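Local atomic coordinates of protein Kif13b (Mus musculus, PDB entry 5B64), a protein that is a kinesin-3 family motor protein, of which a non-motor region binds a second protein, probably a cargo or cargo adaptor. Residues E16-A21 and V43-P48; N22-E27 and W79-L84; Y30-L35 and T39-T44; R92-E97 and A115-D120. All blocks are in the same frame, centred on the assembly; numbering follows the deposited sequence.

Interaction 1 of 4, residues E16-A21 and V43-P48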
loop_
_atom_site.group_PDB
_atom_site.type_symbol
_atom_site.label_atom_id
_atom_site.label_comp_id
_atom_site.label_asym_id
_atom_site.label_seq_id
_atom_site.Cartn_x
_atom_site.Cartn_y
_atom_site.Cartn_z
ATOM N N GLU B 16 -29.263 -5.522 20.872
ATOM C CA GLU B 16 -28.040 -6.284 21.143
ATOM C C GLU B 16 -27.141 -6.305 19.914
ATOM O O GLU B 16 -25.908 -6.325 20.031
ATOM C CB GLU B 16 -28.357 -7.715 21.606
ATOM N N GLN B 17 -27.773 -6.299 18.741
ATOM C CA GLN B 17 -27.052 -6.251 17.474
ATOM C C GLN B 17 -26.341 -4.916 17.305
ATOM O O GLN B 17 -25.193 -4.870 16.860
ATOM C CB GLN B 17 -28.006 -6.471 16.303
ATOM C CG GLN B 17 -28.524 -7.873 16.182
ATOM C CD GLN B 17 -27.644 -8.731 15.316
ATOM O OE1 GLN B 17 -26.726 -9.402 15.806
ATOM N NE2 GLN B 17 -27.911 -8.715 14.006
ATOM N N ILE B 18 -27.027 -3.831 17.657
ATOM C CA ILE B 18 -26.436 -2.499 17.569
ATOM C C ILE B 18 -25.263 -2.330 18.540
ATOM O O ILE B 18 -24.297 -1.619 18.258
ATOM C CB ILE B 18 -27.494 -1.396 17.760
ATOM C CG1 ILE B 18 -28.386 -1.323 16.503
ATOM C CG2 ILE B 18 -26.825 -0.050 18.042
ATOM C CD1 ILE B 18 -29.676 -0.517 16.642
ATOM N N VAL B 19 -25.334 -3.015 19.670
ATOM C CA VAL B 19 -24.227 -3.013 20.611
ATOM C C VAL B 19 -23.014 -3.738 20.023
ATOM O O VAL B 19 -21.888 -3.235 20.066
ATOM C CB VAL B 19 -24.649 -3.646 21.945
ATOM C CG1 VAL B 19 -23.433 -4.113 22.720
ATOM C CG2 VAL B 19 -25.494 -2.638 22.750
ATOM N N LYS B 20 -23.264 -4.915 19.465
ATOM C CA LYS B 20 -22.242 -5.698 18.792
ATOM C C LYS B 20 -21.566 -4.887 17.688
ATOM O O LYS B 20 -20.349 -4.842 17.617
ATOM C CB LYS B 20 -22.887 -6.960 18.209
ATOM C CG LYS B 20 -21.999 -7.877 17.377
ATOM C CD LYS B 20 -22.761 -9.167 17.108
ATOM C CE LYS B 20 -21.925 -10.191 16.349
ATOM N NZ LYS B 20 -22.375 -11.606 16.604
ATOM N N ALA B 21 -22.364 -4.240 16.844
ATOM C CA ALA B 21 -21.837 -3.510 15.697
ATOM C C ALA B 21 -21.021 -2.319 16.165
ATOM O O ALA B 21 -19.973 -1.995 15.587
ATOM C CB ALA B 21 -22.972 -3.051 14.783
ATOM N N VAL B 43 -22.099 3.045 12.096
ATOM C CA VAL B 43 -23.234 2.141 12.175
ATOM C C VAL B 43 -24.538 2.823 11.715
ATOM O O VAL B 43 -24.895 3.909 12.198
ATOM C CB VAL B 43 -23.382 1.556 13.603
ATOM C CG1 VAL B 43 -24.617 0.654 13.708
ATOM C CG2 VAL B 43 -22.120 0.803 14.010
ATOM N N THR B 44 -25.214 2.189 10.754
ATOM C CA THR B 44 -26.546 2.594 10.313
ATOM C C THR B 44 -27.510 1.418 10.315
ATOM O O THR B 44 -27.199 0.311 10.748
ATOM C CB THR B 44 -26.561 3.094 8.861
ATOM O OG1 THR B 44 -25.313 2.785 8.214
ATOM C CG2 THR B 44 -26.898 4.593 8.783
ATOM N N LEU B 45 -28.693 1.660 9.781
ATOM C CA LEU B 45 -29.644 0.584 9.603
ATOM C C LEU B 45 -29.769 0.155 8.148
ATOM O O LEU B 45 -29.422 0.887 7.210
ATOM C CB LEU B 45 -31.004 0.995 10.143
ATOM C CG LEU B 45 -30.972 1.302 11.642
ATOM C CD1 LEU B 45 -32.394 1.476 12.179
ATOM C CD2 LEU B 45 -30.188 0.268 12.459
ATOM N N GLN B 46 -30.239 -1.064 7.970
ATOM C CA GLN B 46 -30.793 -1.440 6.692
ATOM C C GLN B 46 -31.930 -2.416 6.923
ATOM O O GLN B 46 -32.079 -2.993 8.005
ATOM C CB GLN B 46 -29.733 -2.002 5.733
ATOM C CG GLN B 46 -29.225 -3.410 6.047
ATOM C CD GLN B 46 -28.082 -3.830 5.109
ATOM O OE1 GLN B 46 -27.997 -3.363 3.963
ATOM N NE2 GLN B 46 -27.190 -4.696 5.600
ATOM N N ILE B 47 -32.750 -2.555 5.898
ATOM C CA ILE B 47 -33.821 -3.507 5.906
ATOM C C ILE B 47 -33.507 -4.523 4.815
ATOM O O ILE B 47 -33.646 -4.239 3.622
ATOM C CB ILE B 47 -35.163 -2.797 5.693
ATOM C CG1 ILE B 47 -35.356 -1.753 6.791
ATOM C CG2 ILE B 47 -36.320 -3.794 5.679
ATOM C CD1 ILE B 47 -36.707 -1.144 6.795
ATOM N N PRO B 48 -33.026 -5.698 5.228
ATOM C CA PRO B 48 -32.651 -6.780 4.315
ATOM C C PRO B 48 -33.894 -7.382 3.684
ATOM O O PRO B 48 -34.986 -7.183 4.207
ATOM C CB PRO B 48 -32.000 -7.804 5.241
ATOM C CG PRO B 48 -32.615 -7.534 6.599
ATOM C CD PRO B 48 -32.839 -6.058 6.647
#
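Ile18 and Ala21 of helix 9-34 meet Val43 and Leu45 of strand 40-46 where the long N-terminal helix lies against an outer strand of the three-stranded antiparallel sheet. The packing is helix on sheet: Ile18 and Ala21 are one turn apart on the helix, and Val43 and Leu45 are the alternate residues of the strand that reach them. The closest backbones are those of Ala21 and Val43, with CA atoms 6.8 Å apart. Val43 faces the helix with both branches. With CG1 anti to its backbone N (chi1 177°), CG2 is swung beside that nitrogen and laid against the carbonyl group and methyl of Ala21. Val43 CG2 stands 3.9 Å from Ala21 O and 4.0 Å from Ala21 CB. The other branch closes on the same methyl, Val43 CG1 lying 4.2 Å from Ala21 CB, so the alanine side chain sits against the fork of the valine. Farther along the strand the touch is lighter and made by branch ends alone: Leu45 CD2 reaches Ile18 CD1 at 4.3 Å. Neither CB is aimed at the other segment, and an extended ethyl arm on Ile18 (chi2 166°) carries CD1 across. Around this pair Ile18 also packs on Pro65 of the neighbouring strand and Leu45 on Ser63, while Val43 touches Val25 one helical turn beyond Ala21. The contact thus consists of methyl groups, joined by one backbone carbonyl oxygen met in van der Waals contact. It is held by hydrophobic packing, close at buried Ala21 and thinner toward the more exposed Leu45.

Interaction 2 of 4, residues N22-E27 and W79-L84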
loop_
_atom_site.group_PDB
_atom_site.type_symbol
_atom_site.label_atom_id
_atom_site.label_comp_id
_atom_site.label_asym_id
_atom_site.label_seq_id
_atom_site.Cartn_x
_atom_site.Cartn_y
_atom_site.Cartn_z
ATOM N N ASN B 22 -21.519 -1.670 17.215
ATOM C CA ASN B 22 -20.852 -0.519 17.800
ATOM C C ASN B 22 -19.414 -0.814 18.195
ATOM O O ASN B 22 -18.518 -0.025 17.913
ATOM C CB ASN B 22 -21.638 -0.000 18.995
ATOM C CG ASN B 22 -22.682 1.008 18.596
ATOM O OD1 ASN B 22 -22.688 1.493 17.465
ATOM N ND2 ASN B 22 -23.559 1.360 19.533
ATOM N N LEU B 23 -19.209 -1.960 18.840
ATOM C CA LEU B 23 -17.877 -2.442 19.185
ATOM C C LEU B 23 -16.997 -2.798 17.959
ATOM O O LEU B 23 -15.855 -2.360 17.864
ATOM C CB LEU B 23 -17.991 -3.662 20.111
ATOM C CG LEU B 23 -18.052 -3.503 21.639
ATOM C CD1 LEU B 23 -17.876 -2.059 22.085
ATOM C CD2 LEU B 23 -19.320 -4.114 22.247
ATOM N N LEU B 24 -17.524 -3.599 17.035
ATOM C CA LEU B 24 -16.737 -4.116 15.916
ATOM C C LEU B 24 -16.205 -2.997 15.041
ATOM O O LEU B 24 -15.068 -3.024 14.574
ATOM C CB LEU B 24 -17.582 -5.054 15.061
ATOM C CG LEU B 24 -18.113 -6.284 15.792
ATOM C CD1 LEU B 24 -18.655 -7.307 14.811
ATOM C CD2 LEU B 24 -17.024 -6.885 16.660
ATOM N N VAL B 25 -17.056 -2.011 14.833
ATOM C CA VAL B 25 -16.750 -0.879 13.987
ATOM C C VAL B 25 -15.571 -0.137 14.598
ATOM O O VAL B 25 -14.710 0.400 13.909
ATOM C CB VAL B 25 -18.032 -0.006 13.857
ATOM C CG1 VAL B 25 -17.809 1.451 14.252
ATOM C CG2 VAL B 25 -18.657 -0.177 12.469
ATOM N N ARG B 26 -15.515 -0.160 15.915
ATOM C CA ARG B 26 -14.418 0.447 16.638
ATOM C C ARG B 26 -13.107 -0.327 16.485
ATOM O O ARG B 26 -12.029 0.269 16.426
ATOM C CB ARG B 26 -14.793 0.536 18.107
ATOM C CG ARG B 26 -15.561 1.776 18.435
ATOM C CD ARG B 26 -14.840 2.537 19.536
ATOM N NE ARG B 26 -15.599 2.471 20.778
ATOM C CZ ARG B 26 -15.239 3.065 21.908
ATOM N NH1 ARG B 26 -14.114 3.776 21.972
ATOM N NH2 ARG B 26 -16.010 2.938 22.976
ATOM N N GLU B 27 -13.193 -1.654 16.443
ATOM C CA GLU B 27 -11.991 -2.468 16.289
ATOM C C GLU B 27 -11.490 -2.332 14.861
ATOM O O GLU B 27 -10.288 -2.176 14.636
ATOM C CB GLU B 27 -12.212 -3.938 16.678
ATOM C CG GLU B 27 -10.962 -4.817 16.499
ATOM C CD GLU B 27 -10.937 -6.076 17.391
ATOM O OE1 GLU B 27 -10.936 -7.206 16.855
ATOM O OE2 GLU B 27 -10.885 -5.939 18.634
ATOM N N TRP B 79 -21.486 -2.043 4.070
ATOM C CA TRP B 79 -21.331 -3.475 4.328
ATOM C C TRP B 79 -22.385 -3.977 5.312
ATOM O O TRP B 79 -22.828 -3.258 6.210
ATOM C CB TRP B 79 -20.006 -3.777 4.994
ATOM C CG TRP B 79 -18.796 -3.449 4.247
ATOM C CD1 TRP B 79 -18.708 -2.884 3.016
ATOM C CD2 TRP B 79 -17.458 -3.659 4.699
ATOM N NE1 TRP B 79 -17.390 -2.738 2.663
ATOM C CE2 TRP B 79 -16.602 -3.196 3.682
ATOM C CE3 TRP B 79 -16.902 -4.190 5.870
ATOM C CZ2 TRP B 79 -15.211 -3.259 3.796
ATOM C CZ3 TRP B 79 -15.521 -4.254 5.978
ATOM C CH2 TRP B 79 -14.691 -3.797 4.944
ATOM N N SER B 80 -22.744 -5.241 5.175
ATOM C CA SER B 80 -23.575 -5.881 6.174
ATOM C C SER B 80 -22.729 -6.115 7.420
ATOM O O SER B 80 -21.495 -6.175 7.347
ATOM C CB SER B 80 -24.081 -7.225 5.658
ATOM O OG SER B 80 -23.033 -8.191 5.649
ATOM N N LEU B 81 -23.398 -6.244 8.563
ATOM C CA LEU B 81 -22.724 -6.575 9.806
ATOM C C LEU B 81 -21.927 -7.877 9.649
ATOM O O LEU B 81 -20.759 -7.951 10.043
ATOM C CB LEU B 81 -23.728 -6.679 10.959
ATOM C CG LEU B 81 -23.076 -6.962 12.314
ATOM C CD1 LEU B 81 -22.051 -5.851 12.673
ATOM C CD2 LEU B 81 -24.089 -7.166 13.427
ATOM N N GLU B 82 -22.563 -8.886 9.057
ATOM C CA GLU B 82 -21.930 -10.186 8.819
ATOM C C GLU B 82 -20.647 -9.995 8.029
ATOM O O GLU B 82 -19.643 -10.639 8.298
ATOM C CB GLU B 82 -22.871 -11.123 8.055
ATOM C CG GLU B 82 -22.246 -12.459 7.665
ATOM C CD GLU B 82 -23.166 -13.347 6.808
ATOM O OE1 GLU B 82 -23.013 -14.592 6.862
ATOM O OE2 GLU B 82 -24.026 -12.806 6.071
ATOM N N LYS B 83 -20.684 -9.094 7.055
ATOM C CA LYS B 83 -19.515 -8.856 6.237
ATOM C C LYS B 83 -18.367 -8.207 7.030
ATOM O O LYS B 83 -17.203 -8.607 6.873
ATOM C CB LYS B 83 -19.863 -8.060 4.975
ATOM C CG LYS B 83 -18.622 -7.540 4.270
ATOM C CD LYS B 83 -18.900 -7.038 2.885
ATOM C CE LYS B 83 -17.673 -6.351 2.324
ATOM N NZ LYS B 83 -17.846 -6.081 0.883
ATOM N N LEU B 84 -18.682 -7.221 7.873
ATOM C CA LEU B 84 -17.665 -6.621 8.737
ATOM C C LEU B 84 -17.079 -7.691 9.677
ATOM O O LEU B 84 -15.858 -7.805 9.864
ATOM C CB LEU B 84 -18.255 -5.466 9.541
ATOM C CG LEU B 84 -17.361 -4.766 10.572
ATOM C CD1 LEU B 84 -16.144 -4.135 9.931
ATOM C CD2 LEU B 84 -18.135 -3.691 11.362
#
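Leu84 pushes its CD2 methyl into helix 9-34, Leu84 CD2 meeting Val25 CG2 at 3.7 Å and Leu24 CB at 4.0 Å. This is helix-helix packing, in which the first turn of helix 81-100 comes up against the middle of the N-terminal helix. The side chains of Leu84 and Val25 cross at about a right angle, and each touches the other with a single branch methyl. A chi1 of 176° sends the Leu84 chain away from its own backbone nitrogen and out to the two neighbours. One turn earlier Leu81 adds a looser touch, Leu81 CD1 to Leu24 CD1 at 4.3 Å. In the next shell, Ile67 of the sheet packs on both Val25 and Leu84, Leu88 lies on Leu24, and Ala21 on Leu81, extending the apolar packing. The turn that presents Leu81 and Leu84 is capped at its start: Ser80 is the N-cap, and Ser80 OG accepts from Lys83 N at 2.9 Å with an N-H...O angle of 147°. Lys83 then stretches back over the end of the preceding strand, where Lys83 CE lies 3.4 Å above one face of the Trp79 ring, offset toward the rim.

Interaction 3 of 4, residues Y30-L35 and T39-T44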
loop_
_atom_site.group_PDB
_atom_site.type_symbol
_atom_site.label_atom_id
_atom_site.label_comp_id
_atom_site.label_asym_id
_atom_site.label_seq_id
_atom_site.Cartn_x
_atom_site.Cartn_y
_atom_site.Cartn_z
ATOM N N TYR B 30 -9.535 0.885 14.258
ATOM C CA TYR B 30 -8.241 0.991 14.903
ATOM C C TYR B 30 -7.154 0.290 14.065
ATOM O O TYR B 30 -6.051 0.837 13.849
ATOM C CB TYR B 30 -8.313 0.394 16.312
ATOM C CG TYR B 30 -6.958 0.232 16.934
ATOM C CD1 TYR B 30 -6.345 -1.018 17.005
ATOM C CD2 TYR B 30 -6.264 1.338 17.418
ATOM C CE1 TYR B 30 -5.062 -1.156 17.565
ATOM C CE2 TYR B 30 -5.006 1.201 17.971
ATOM C CZ TYR B 30 -4.415 -0.041 18.040
ATOM O OH TYR B 30 -3.167 -0.153 18.588
ATOM N N ILE B 31 -7.468 -0.926 13.618
ATOM C CA ILE B 31 -6.547 -1.710 12.819
ATOM C C ILE B 31 -6.277 -0.990 11.513
ATOM O O ILE B 31 -5.139 -0.936 11.028
ATOM C CB ILE B 31 -7.138 -3.079 12.505
ATOM C CG1 ILE B 31 -7.316 -3.870 13.800
ATOM C CG2 ILE B 31 -6.259 -3.818 11.524
ATOM C CD1 ILE B 31 -8.028 -5.141 13.619
ATOM N N ALA B 32 -7.338 -0.421 10.955
ATOM C CA ALA B 32 -7.211 0.345 9.737
ATOM C C ALA B 32 -6.252 1.514 9.967
ATOM O O ALA B 32 -5.402 1.818 9.129
ATOM C CB ALA B 32 -8.559 0.824 9.281
ATOM N N GLU B 33 -6.354 2.152 11.121
ATOM C CA GLU B 33 -5.470 3.275 11.412
ATOM C C GLU B 33 -4.021 2.804 11.546
ATOM O O GLU B 33 -3.097 3.469 11.062
ATOM C CB GLU B 33 -5.927 4.013 12.686
ATOM C CG GLU B 33 -5.226 5.340 12.923
ATOM C CD GLU B 33 -5.623 6.423 11.918
ATOM O OE1 GLU B 33 -6.756 6.376 11.373
ATOM O OE2 GLU B 33 -4.798 7.333 11.679
ATOM N N GLU B 34 -3.831 1.662 12.206
ATOM C CA GLU B 34 -2.493 1.129 12.448
ATOM C C GLU B 34 -1.792 0.801 11.134
ATOM O O GLU B 34 -0.577 1.010 10.977
ATOM C CB GLU B 34 -2.558 -0.128 13.325
ATOM C CG GLU B 34 -2.841 0.132 14.801
ATOM C CD GLU B 34 -1.813 1.057 15.440
ATOM O OE1 GLU B 34 -0.720 0.581 15.832
ATOM O OE2 GLU B 34 -2.103 2.266 15.547
ATOM N N LEU B 35 -2.574 0.292 10.185
ATOM C CA LEU B 35 -2.009 -0.203 8.946
ATOM C C LEU B 35 -1.866 0.913 7.933
ATOM O O LEU B 35 -1.417 0.692 6.802
ATOM C CB LEU B 35 -2.832 -1.364 8.407
ATOM C CG LEU B 35 -2.750 -2.626 9.267
ATOM C CD1 LEU B 35 -2.787 -3.812 8.391
ATOM C CD2 LEU B 35 -1.485 -2.676 10.083
ATOM N N THR B 39 -9.873 4.520 7.496
ATOM C CA THR B 39 -11.195 4.237 6.966
ATOM C C THR B 39 -12.232 4.410 8.083
ATOM O O THR B 39 -12.051 3.912 9.181
ATOM C CB THR B 39 -11.258 2.798 6.374
ATOM O OG1 THR B 39 -10.257 2.650 5.362
ATOM C CG2 THR B 39 -12.632 2.501 5.756
ATOM N N GLU B 40 -13.307 5.133 7.805
ATOM C CA GLU B 40 -14.332 5.399 8.812
ATOM C C GLU B 40 -15.403 4.301 8.782
ATOM O O GLU B 40 -15.901 3.931 7.716
ATOM C CB GLU B 40 -14.943 6.795 8.588
ATOM C CG GLU B 40 -16.206 7.077 9.382
ATOM C CD GLU B 40 -16.994 8.281 8.844
ATOM O OE1 GLU B 40 -18.006 8.083 8.127
ATOM O OE2 GLU B 40 -16.607 9.429 9.142
ATOM N N TYR B 41 -15.724 3.753 9.950
ATOM C CA TYR B 41 -16.813 2.794 10.056
ATOM C C TYR B 41 -17.906 3.393 10.921
ATOM O O TYR B 41 -17.685 3.701 12.085
ATOM C CB TYR B 41 -16.334 1.448 10.609
ATOM C CG TYR B 41 -15.301 0.792 9.723
ATOM C CD1 TYR B 41 -15.679 0.047 8.597
ATOM C CD2 TYR B 41 -13.935 0.948 9.990
ATOM C CE1 TYR B 41 -14.720 -0.534 7.775
ATOM C CE2 TYR B 41 -12.979 0.373 9.181
ATOM C CZ TYR B 41 -13.370 -0.360 8.073
ATOM O OH TYR B 41 -12.390 -0.908 7.276
ATOM N N LYS B 42 -19.072 3.593 10.318
ATOM C CA LYS B 42 -20.219 4.139 11.009
ATOM C C LYS B 42 -21.358 3.119 10.998
ATOM O O LYS B 42 -21.569 2.421 10.009
ATOM C CB LYS B 42 -20.689 5.415 10.319
ATOM C CG LYS B 42 -20.065 6.715 10.799
ATOM C CD LYS B 42 -20.760 7.879 10.093
ATOM C CE LYS B 42 -20.029 9.204 10.280
ATOM N NZ LYS B 42 -20.574 10.264 9.373
ATOM N N VAL B 43 -22.099 3.045 12.096
ATOM C CA VAL B 43 -23.234 2.141 12.175
ATOM C C VAL B 43 -24.538 2.823 11.715
ATOM O O VAL B 43 -24.895 3.909 12.198
ATOM C CB VAL B 43 -23.382 1.556 13.603
ATOM C CG1 VAL B 43 -24.617 0.654 13.708
ATOM C CG2 VAL B 43 -22.120 0.803 14.010
ATOM N N THR B 44 -25.214 2.189 10.754
ATOM C CA THR B 44 -26.546 2.594 10.313
ATOM C C THR B 44 -27.510 1.418 10.315
ATOM O O THR B 44 -27.199 0.311 10.748
ATOM C CB THR B 44 -26.561 3.094 8.861
ATOM O OG1 THR B 44 -25.313 2.785 8.214
ATOM C CG2 THR B 44 -26.898 4.593 8.783
#
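Tyr41 and Ala32 meet across the short helix-to-strand connection that links the C-terminal end of helix 9-34 to strand 40-46, an outer strand of the antiparallel sheet. From CB, which points at the helix, the tyrosine turns its ring in against helix 9-34 with CG anti to the carbonyl carbon (chi1 -61°). One edge of the ring then faces the helix end: Tyr41 CE2 lies 4.4 Å from Ala32 CB, and the methyl stays near the ring plane. Along the helix the same side chain also packs on Val25 and Ala28, and on the sheet side it touches Val69. At its tip, OH pairs with Phe118 O in a hydrogen bond, which satisfies the polar end of a buried residue and ties the ring to the C-terminal loop. The hydroxyl of Thr39 is engaged by Lys37 O, within the connection itself, and Glu33 forms a salt bridge to Arg38 in the same connection. Ala32 is shared with the start of the strand, since Ala32 CB also lies 4.3 Å from Thr39 N and 4.4 Å from Thr39 CB.

Interaction 4 of 4, residues R92-E97 and A115-D120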
loop_
_atom_site.group_PDB
_atom_site.type_symbol
_atom_site.label_atom_id
_atom_site.label_comp_id
_atom_site.label_asym_id
_atom_site.label_seq_id
_atom_site.Cartn_x
_atom_site.Cartn_y
_atom_site.Cartn_z
ATOM N N ARG B 92 -7.607 -8.618 11.588
ATOM C CA ARG B 92 -6.850 -9.206 12.698
ATOM C C ARG B 92 -5.628 -10.007 12.245
ATOM O O ARG B 92 -4.540 -9.815 12.779
ATOM C CB ARG B 92 -7.752 -10.084 13.561
ATOM C CG ARG B 92 -8.857 -9.309 14.247
ATOM C CD ARG B 92 -9.776 -10.227 15.030
ATOM N NE ARG B 92 -10.933 -9.505 15.546
ATOM C CZ ARG B 92 -12.194 -9.886 15.392
ATOM N NH1 ARG B 92 -12.487 -11.009 14.744
ATOM N NH2 ARG B 92 -13.166 -9.144 15.904
ATOM N N ASP B 93 -5.820 -10.889 11.265
ATOM C CA ASP B 93 -4.722 -11.634 10.634
ATOM C C ASP B 93 -3.643 -10.731 10.097
ATOM O O ASP B 93 -2.466 -10.931 10.406
ATOM C CB ASP B 93 -5.221 -12.490 9.475
ATOM C CG ASP B 93 -5.962 -13.729 9.939
ATOM O OD1 ASP B 93 -5.970 -13.994 11.165
ATOM O OD2 ASP B 93 -6.535 -14.440 9.074
ATOM N N LEU B 94 -4.045 -9.745 9.288
ATOM C CA LEU B 94 -3.091 -8.846 8.633
ATOM C C LEU B 94 -2.327 -8.039 9.683
ATOM O O LEU B 94 -1.112 -7.837 9.590
ATOM C CB LEU B 94 -3.808 -7.899 7.680
ATOM C CG LEU B 94 -2.909 -7.106 6.725
ATOM C CD1 LEU B 94 -2.114 -8.040 5.809
ATOM C CD2 LEU B 94 -3.720 -6.092 5.895
ATOM N N TYR B 95 -3.061 -7.614 10.700
ATOM C CA TYR B 95 -2.483 -6.878 11.805
ATOM C C TYR B 95 -1.413 -7.681 12.552
ATOM O O TYR B 95 -0.316 -7.185 12.810
ATOM C CB TYR B 95 -3.590 -6.466 12.770
ATOM C CG TYR B 95 -3.091 -5.632 13.903
ATOM C CD1 TYR B 95 -2.851 -4.271 13.734
ATOM C CD2 TYR B 95 -2.849 -6.198 15.152
ATOM C CE1 TYR B 95 -2.396 -3.486 14.795
ATOM C CE2 TYR B 95 -2.378 -5.425 16.211
ATOM C CZ TYR B 95 -2.155 -4.069 16.025
ATOM O OH TYR B 95 -1.693 -3.301 17.076
ATOM N N GLN B 96 -1.739 -8.918 12.909
ATOM C CA GLN B 96 -0.806 -9.748 13.656
ATOM C C GLN B 96 0.379 -10.085 12.764
ATOM O O GLN B 96 1.507 -10.182 13.227
ATOM C CB GLN B 96 -1.486 -11.017 14.154
ATOM C CG GLN B 96 -0.570 -11.915 14.939
ATOM C CD GLN B 96 -1.262 -13.193 15.396
ATOM O OE1 GLN B 96 -2.009 -13.821 14.635
ATOM N NE2 GLN B 96 -1.022 -13.581 16.644
ATOM N N GLU B 97 0.117 -10.243 11.472
ATOM C CA GLU B 97 1.188 -10.467 10.519
ATOM C C GLU B 97 2.125 -9.253 10.471
ATOM O O GLU B 97 3.344 -9.397 10.419
ATOM C CB GLU B 97 0.631 -10.778 9.126
ATOM C CG GLU B 97 1.625 -11.520 8.264
ATOM C CD GLU B 97 1.233 -11.600 6.792
ATOM O OE1 GLU B 97 2.084 -12.042 5.969
ATOM O OE2 GLU B 97 0.089 -11.225 6.462
ATOM N N ALA B 115 -2.233 -4.626 0.655
ATOM C CA ALA B 115 -3.246 -5.461 1.285
ATOM C C ALA B 115 -4.326 -4.615 1.953
ATOM O O ALA B 115 -4.081 -3.965 2.974
ATOM C CB ALA B 115 -2.614 -6.466 2.283
ATOM N N ASP B 116 -5.526 -4.646 1.378
ATOM C CA ASP B 116 -6.610 -3.770 1.810
ATOM C C ASP B 116 -7.952 -4.479 2.009
ATOM O O ASP B 116 -8.848 -4.393 1.164
ATOM C CB ASP B 116 -6.781 -2.649 0.795
ATOM C CG ASP B 116 -7.571 -1.500 1.342
ATOM O OD1 ASP B 116 -8.127 -1.645 2.448
ATOM O OD2 ASP B 116 -7.641 -0.443 0.668
ATOM N N PRO B 117 -8.102 -5.177 3.138
ATOM C CA PRO B 117 -9.400 -5.793 3.439
ATOM C C PRO B 117 -10.375 -4.763 4.028
ATOM O O PRO B 117 -11.487 -5.121 4.447
ATOM C CB PRO B 117 -9.036 -6.855 4.489
ATOM C CG PRO B 117 -7.820 -6.272 5.193
ATOM C CD PRO B 117 -7.069 -5.484 4.152
ATOM N N PHE B 118 -9.958 -3.497 4.058
ATOM C CA PHE B 118 -10.704 -2.464 4.777
ATOM C C PHE B 118 -11.732 -1.744 3.891
ATOM O O PHE B 118 -12.730 -1.196 4.379
ATOM C CB PHE B 118 -9.755 -1.442 5.425
ATOM C CG PHE B 118 -8.721 -2.052 6.343
ATOM C CD1 PHE B 118 -7.416 -2.282 5.891
ATOM C CD2 PHE B 118 -9.045 -2.396 7.664
ATOM C CE1 PHE B 118 -6.458 -2.850 6.737
ATOM C CE2 PHE B 118 -8.083 -2.966 8.513
ATOM C CZ PHE B 118 -6.796 -3.187 8.051
ATOM N N TYR B 119 -11.495 -1.752 2.588
ATOM C CA TYR B 119 -12.372 -1.034 1.675
ATOM C C TYR B 119 -12.368 -1.729 0.307
ATOM O O TYR B 119 -11.375 -2.328 -0.090
ATOM C CB TYR B 119 -11.925 0.438 1.595
ATOM C CG TYR B 119 -12.716 1.293 0.644
ATOM C CD1 TYR B 119 -13.930 1.873 1.033
ATOM C CD2 TYR B 119 -12.260 1.525 -0.650
ATOM C CE1 TYR B 119 -14.662 2.658 0.149
ATOM C CE2 TYR B 119 -12.993 2.303 -1.540
ATOM C CZ TYR B 119 -14.181 2.870 -1.134
ATOM O OH TYR B 119 -14.884 3.645 -2.020
ATOM N N ASP B 120 -13.485 -1.680 -0.401
ATOM C CA ASP B 120 -13.581 -2.394 -1.663
ATOM C C ASP B 120 -13.614 -1.465 -2.875
ATOM O O ASP B 120 -14.560 -0.695 -3.053
ATOM C CB ASP B 120 -14.768 -3.359 -1.636
ATOM C CG ASP B 120 -14.535 -4.530 -0.681
ATOM O OD1 ASP B 120 -13.359 -4.750 -0.288
ATOM O OD2 ASP B 120 -15.507 -5.232 -0.323
#
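Leu94 of helix 81-100 fills a buried, largely apolar pocket lined by Ala115, Pro117 and Phe118, in an irregular C-terminal stretch that contains an Asx turn. The leucine reaches toward this loop, its CG turned to the far side of CB from the backbone nitrogen (chi1 -168°), and forks over the methyl of Ala115. Leu94 CD1 lies 3.9 Å from Ala115 CB and Leu94 CD2 3.8 Å from the same atom. Leu94 CD2 does most of the touching: it also packs on Ala115 O at 3.6 Å, on Pro117 CD at 3.8 Å and, more loosely and obliquely, on Phe118 CE1 at 4.3 Å. Proline and phenylalanine are themselves packed together, Pro117 CG lying over one face of the Phe118 ring. Beyond the pocket, Leu35 adds to the cover of Leu94, while Lys37 NZ is hydrogen-bonded to Ala115 O. This region is also part of the interface with the other protein chain, where Pro117 packs on an aromatic side chain and Glu97 OE1 forms hydrogen bonds. Asp116 turns away from the helix, its OD2 in a salt bridge with Arg71. Asp116 OD1 makes the Asx turn, accepting from Phe118 N at 3.1 Å (N-H...O angle 144°) on the anti side, 27° out of the carboxylate plane.

How the interactions relate
From the N terminus, helix 9-34 supplies the first segments of interactions 1, 2 and 3 in turn. Interactions 1 and 3 both end on strand 40-46, which folds back along the helix: interaction 3 closes the short connection, interaction 1 a wider loop ending farther down the strand. Interaction 2 joins the same helix to the start of helix 81-100 after the hairpin strands have passed; it crosses interaction 1 and encloses interaction 3. Interaction 4 follows in series, bringing the C-terminal loop back to helix 81-100. Salt bridges Glu27-Arg92 and Lys83-Asp120 couple interactions 2 and 4, whereas interactions 1 and 4 lie on opposite sides of the chain's centre.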